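Local coordinates for protein aminotransferase class I and II (Streptococcus suis 89/1591, PDB 3OP7) that probably transfers amino groups between amino acids and keto acids, using pyridoxal phosphate bound covalently to a lysine as cofactor, at residues His107-Tyr112 and Pro153-Ile158; Asn138-Asp143 and Asn165-Val170. All coordinates share one frame; numbering follows the deposited sequence.

Contact 1: His107-Tyr112 and Pro153-Ile158; sequences HVISLY and PTTKMI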
# COMPACT_ATOMS: atom_id res chain seq x y z
N HIS A 107 21.33 6.06 -11.89
CA HIS A 107 21.75 7.15 -11.06
C HIS A 107 20.52 8.01 -10.72
O HIS A 107 19.76 8.41 -11.61
CB HIS A 107 22.79 8.02 -11.82
CG HIS A 107 23.31 9.16 -11.02
ND1 HIS A 107 23.23 10.48 -11.45
CD2 HIS A 107 23.92 9.19 -9.81
CE1 HIS A 107 23.78 11.26 -10.52
NE2 HIS A 107 24.20 10.50 -9.52
N VAL A 108 20.37 8.33 -9.44
CA VAL A 108 19.24 9.12 -8.94
C VAL A 108 19.80 10.16 -8.00
O VAL A 108 20.71 9.86 -7.23
CB VAL A 108 18.23 8.20 -8.17
CG1 VAL A 108 17.17 9.01 -7.40
CG2 VAL A 108 17.61 7.17 -9.13
N ILE A 109 19.28 11.39 -8.07
CA ILE A 109 19.65 12.45 -7.16
C ILE A 109 18.44 12.84 -6.33
O ILE A 109 17.36 13.03 -6.90
CB ILE A 109 20.13 13.68 -7.94
CG1 ILE A 109 21.33 13.31 -8.81
CG2 ILE A 109 20.45 14.88 -7.00
CD1 ILE A 109 21.78 14.46 -9.76
N SER A 110 18.61 12.89 -5.01
CA SER A 110 17.52 13.22 -4.10
C SER A 110 17.85 14.40 -3.28
O SER A 110 18.96 14.49 -2.74
CB SER A 110 17.21 12.06 -3.17
OG SER A 110 16.15 12.42 -2.27
N LEU A 111 16.88 15.32 -3.20
CA LEU A 111 16.88 16.36 -2.18
C LEU A 111 17.19 15.71 -0.82
O LEU A 111 16.79 14.58 -0.57
CB LEU A 111 15.51 17.05 -2.15
CG LEU A 111 15.34 18.33 -1.35
CD1 LEU A 111 16.22 19.43 -1.90
CD2 LEU A 111 13.82 18.71 -1.30
N TYR A 112 17.91 16.44 0.05
CA TYR A 112 18.36 15.82 1.29
C TYR A 112 18.68 16.87 2.34
O TYR A 112 19.35 17.88 2.04
CB TYR A 112 19.59 14.93 1.07
CG TYR A 112 19.91 14.09 2.27
CD1 TYR A 112 19.22 12.90 2.49
CD2 TYR A 112 20.84 14.50 3.22
CE1 TYR A 112 19.44 12.12 3.60
CE2 TYR A 112 21.10 13.69 4.35
CZ TYR A 112 20.38 12.52 4.53
OH TYR A 112 20.58 11.68 5.62
N PRO A 153 25.32 12.33 -17.50
CA PRO A 153 24.66 12.19 -18.79
C PRO A 153 23.49 11.25 -18.75
O PRO A 153 22.54 11.43 -19.51
CB PRO A 153 25.78 11.68 -19.69
CG PRO A 153 27.00 12.39 -19.14
CD PRO A 153 26.79 12.35 -17.65
N THR A 154 23.55 10.28 -17.86
CA THR A 154 22.52 9.22 -17.77
C THR A 154 21.67 9.30 -16.52
O THR A 154 20.94 8.34 -16.19
CB THR A 154 23.16 7.77 -17.86
OG1 THR A 154 24.08 7.58 -16.77
CG2 THR A 154 23.87 7.54 -19.22
N THR A 155 21.67 10.44 -15.80
CA THR A 155 20.87 10.53 -14.60
C THR A 155 19.42 10.21 -14.95
O THR A 155 18.85 10.82 -15.84
CB THR A 155 21.03 11.90 -13.92
OG1 THR A 155 22.39 12.06 -13.48
CG2 THR A 155 20.04 12.11 -12.70
N LYS A 156 18.84 9.29 -14.22
CA LYS A 156 17.47 8.83 -14.50
C LYS A 156 16.39 9.67 -13.87
O LYS A 156 15.33 9.89 -14.49
CB LYS A 156 17.27 7.41 -14.04
CG LYS A 156 15.80 6.99 -14.22
CD LYS A 156 15.47 5.53 -14.39
CE LYS A 156 15.82 4.97 -15.75
NZ LYS A 156 15.68 3.48 -15.64
N MSE A 157 16.64 10.15 -12.65
CA MSE A 157 15.60 10.79 -11.86
C MSE A 157 16.19 11.70 -10.80
O MSE A 157 17.24 11.40 -10.25
CB MSE A 157 14.71 9.73 -11.18
CG MSE A 157 13.51 10.33 -10.41
SE MSE A 157 12.43 8.99 -9.61
CE MSE A 157 11.67 8.29 -11.25
N ILE A 158 15.54 12.85 -10.58
CA ILE A 158 15.79 13.75 -9.50
C ILE A 158 14.52 13.76 -8.64
O ILE A 158 13.41 13.93 -9.18
CB ILE A 158 16.07 15.18 -9.99
CG1 ILE A 158 17.33 15.20 -10.86
CG2 ILE A 158 16.27 16.17 -8.80
CD1 ILE A 158 17.45 16.46 -11.74
O HOH W 1 21.35 6.19 -14.70

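Contact 2: Asn138-Asp143 and Asn165-Val170; sequences NGWLPD and NPTGAV. With EDO (1,2-ethanediol), chain F.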
# COMPACT_ATOMS: atom_id res chain seq x y z
N ASN A 138 20.55 29.41 2.68
CA ASN A 138 19.80 29.79 1.50
C ASN A 138 18.31 29.40 1.59
O ASN A 138 17.74 28.90 0.62
CB ASN A 138 20.47 29.15 0.28
CG ASN A 138 21.88 29.71 0.02
OD1 ASN A 138 22.85 28.96 -0.15
ND2 ASN A 138 21.98 31.04 -0.01
N GLY A 139 17.69 29.65 2.75
CA GLY A 139 16.26 29.41 2.90
C GLY A 139 15.87 27.95 2.81
O GLY A 139 14.73 27.60 2.43
N TRP A 140 16.80 27.09 3.22
CA TRP A 140 16.66 25.63 3.19
C TRP A 140 16.50 25.07 1.77
O TRP A 140 16.04 23.97 1.60
CB TRP A 140 15.49 25.09 4.06
CG TRP A 140 15.74 25.13 5.57
CD1 TRP A 140 15.00 25.79 6.50
CD2 TRP A 140 16.75 24.43 6.30
NE1 TRP A 140 15.49 25.55 7.77
CE2 TRP A 140 16.57 24.73 7.67
CE3 TRP A 140 17.79 23.57 5.93
CZ2 TRP A 140 17.39 24.20 8.68
CZ3 TRP A 140 18.60 23.03 6.92
CH2 TRP A 140 18.42 23.39 8.29
N LEU A 141 16.84 25.86 0.76
CA LEU A 141 16.86 25.33 -0.58
C LEU A 141 18.25 24.77 -0.90
O LEU A 141 19.28 25.28 -0.42
CB LEU A 141 16.47 26.38 -1.60
CG LEU A 141 15.08 26.99 -1.48
CD1 LEU A 141 15.01 28.20 -2.41
CD2 LEU A 141 14.01 25.92 -1.70
N PRO A 142 18.29 23.77 -1.77
CA PRO A 142 19.61 23.25 -2.21
C PRO A 142 20.14 24.12 -3.32
O PRO A 142 19.42 25.02 -3.77
CB PRO A 142 19.26 21.88 -2.74
CG PRO A 142 17.94 22.11 -3.39
CD PRO A 142 17.20 23.06 -2.47
N ASP A 143 21.39 23.93 -3.70
CA ASP A 143 22.06 24.85 -4.61
C ASP A 143 22.00 24.25 -6.03
O ASP A 143 22.53 23.19 -6.30
CB ASP A 143 23.51 25.05 -4.14
CG ASP A 143 24.33 26.03 -4.98
OD1 ASP A 143 23.86 26.59 -6.00
OD2 ASP A 143 25.49 26.22 -4.59
N ASN A 165 9.61 18.25 3.63
CA ASN A 165 9.53 17.72 5.00
C ASN A 165 10.98 17.41 5.40
O ASN A 165 11.57 16.47 4.83
CB ASN A 165 8.67 16.44 4.98
CG ASN A 165 8.43 15.84 6.35
OD1 ASN A 165 9.21 16.01 7.25
ND2 ASN A 165 7.36 15.06 6.47
N PRO A 166 11.53 18.10 6.42
CA PRO A 166 10.86 18.79 7.55
C PRO A 166 10.76 20.29 7.55
O PRO A 166 10.13 20.87 8.44
CB PRO A 166 11.72 18.33 8.72
CG PRO A 166 13.14 18.42 8.12
CD PRO A 166 12.98 17.98 6.69
N THR A 167 11.41 20.96 6.59
CA THR A 167 11.60 22.40 6.65
C THR A 167 10.42 23.29 6.30
O THR A 167 10.33 24.42 6.79
CB THR A 167 12.74 22.83 5.70
OG1 THR A 167 12.36 22.53 4.35
CG2 THR A 167 14.06 22.14 6.08
N GLY A 168 9.51 22.78 5.49
CA GLY A 168 8.38 23.58 5.06
C GLY A 168 8.74 24.57 3.98
O GLY A 168 7.89 25.41 3.63
N ALA A 169 9.99 24.56 3.49
CA ALA A 169 10.46 25.53 2.48
C ALA A 169 10.02 25.09 1.08
O ALA A 169 9.91 23.89 0.83
CB ALA A 169 12.01 25.65 2.51
N VAL A 170 9.80 26.04 0.18
CA VAL A 170 9.24 25.72 -1.12
C VAL A 170 10.11 26.31 -2.25
O VAL A 170 10.71 27.36 -2.10
CB VAL A 170 7.74 26.19 -1.14
CG1 VAL A 170 7.67 27.71 -1.42
CG2 VAL A 170 6.89 25.41 -2.05
C1 EDO F . 10.72 29.61 0.51
O1 EDO F . 10.15 28.66 1.44
C2 EDO F . 12.23 29.39 0.34
O2 EDO F . 12.92 29.48 1.60
O HOH W 2 14.00 22.38 2.20

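Contact 1: His107-Tyr112 and Pro153-Ile158
Lys156 N donates to His107 O over 2.9 Å, and Ile109 N donates to Met157 O over 3.0 Å with an N-H...O angle of 163°. Two CA-H...O contacts fill in between and beyond these backbone hydrogen bonds: Val108 CA meets Met157 O, and Ile158 CA comes to 3.1 Å from Ile109 O. A water adds a bridge at the strand's start, accepting from His107 N and donating to Thr154 O.

The side-chain polar link is between His107 and Thr155. His107 ND1 and Thr155 OG1 are 2.7 Å apart, and the hydroxyl sits at the ring's edge, in its plane. With CG anti to the backbone N (chi1 -178°), the imidazole reaches the threonine, while its NE2 is hydrogen-bonded to Asp130 on the neighbouring strand, so both ring nitrogens are engaged and the ring's rotation is fixed. The amine of Lys156 turns away to a salt bridge with Asp106.

Apolar contact is looser. Val108 CG2 lies 4.4 Å from Met157 CB on one face of the sheet, and Ile109 CB lies 4.3 Å from Ile158 CG1 on the other. Ile109 CD1 also approaches Thr155 CG2 at 4.1 Å. Paired in parallel, with helix 89-101 packed against the selenomethionine Met157, these are inner strands of the alpha/beta large domain of fold-type I PLP enzymes.

Contact 2: Asn138-Asp143 and Asn165-Val170
Thr167 sets its methyl over one face of the Trp140 indole. CG2 lies 3.6 Å from the centroid of the five-membered ring and only 17° off its normal, which identifies a CH-pi contact. Beside it, Ala169 CB packs against Trp140 CB at 3.9 Å and against Gly139 O at 3.3 Å, while Leu141 extends CD2 to Val170 O.

Polar links between the segments are indirect. A water donates to Trp140 O and lies 2.7 Å from Thr167 OG1. A 1,2-ethanediol, probably from the crystallisation liquor, forms a second bridge: its O2 donates to Gly139 O, and its O1 accepts from Val170 N at 2.9 Å.

The turn and the loop that present these groups have defined geometry. Asn138-Leu141 is a type I' beta turn, closed by Leu141 N donating to Asn138 O, with positive phi at Gly139 and Trp140; it reverses the chain between strand 128-135 and the short, weakly bonded strand at about 141-142, antiparallel to it. Opposite it, Thr167 forms an ST turn: chi1 of 63° places OG1 between its own N and carbonyl carbon, where it accepts from Ala169 N at 3.2 Å along a nearly straight N-H...O line (169°). The hydroxyl thus serves both that turn and the water, while CG2 is directed at the indole.

Further out, Tyr345 meets the Trp140 ring edge-to-face, and a sulfate ion, probably also from the crystallisation liquor, lies about 4 Å from the tryptophan side chain. Pro166 follows a cis peptide bond, and Asn165 ND2 hydrogen-bonds O3 of the lysine-bound pyridoxal phosphate at position 222, with Arg347 on Asn165 OD1.

In the fold
The centres of contacts 1 and 2 lie 18 Å apart, and both reach the same mixed sheet. Their segments alternate along the chain: 107-112, 138-143, 153-158, then 165-170. Strand 128-135 separates strand 107-112 from 141-142 in the sheet, so contact 1 joins inner neighbours, while contact 2 involves the turn leading into the short strand at about 141-142, at the sheet's edge within this chain. They touch directly where Leu111 CD1 packs 3.5 Å from Pro142 CG. Strand 157-161, part of which lies in contact 1, leads on toward the loop of contact 2, which reaches the cofactor through Asn165. The buried sheet core is thereby connected to a loop lining the PLP site.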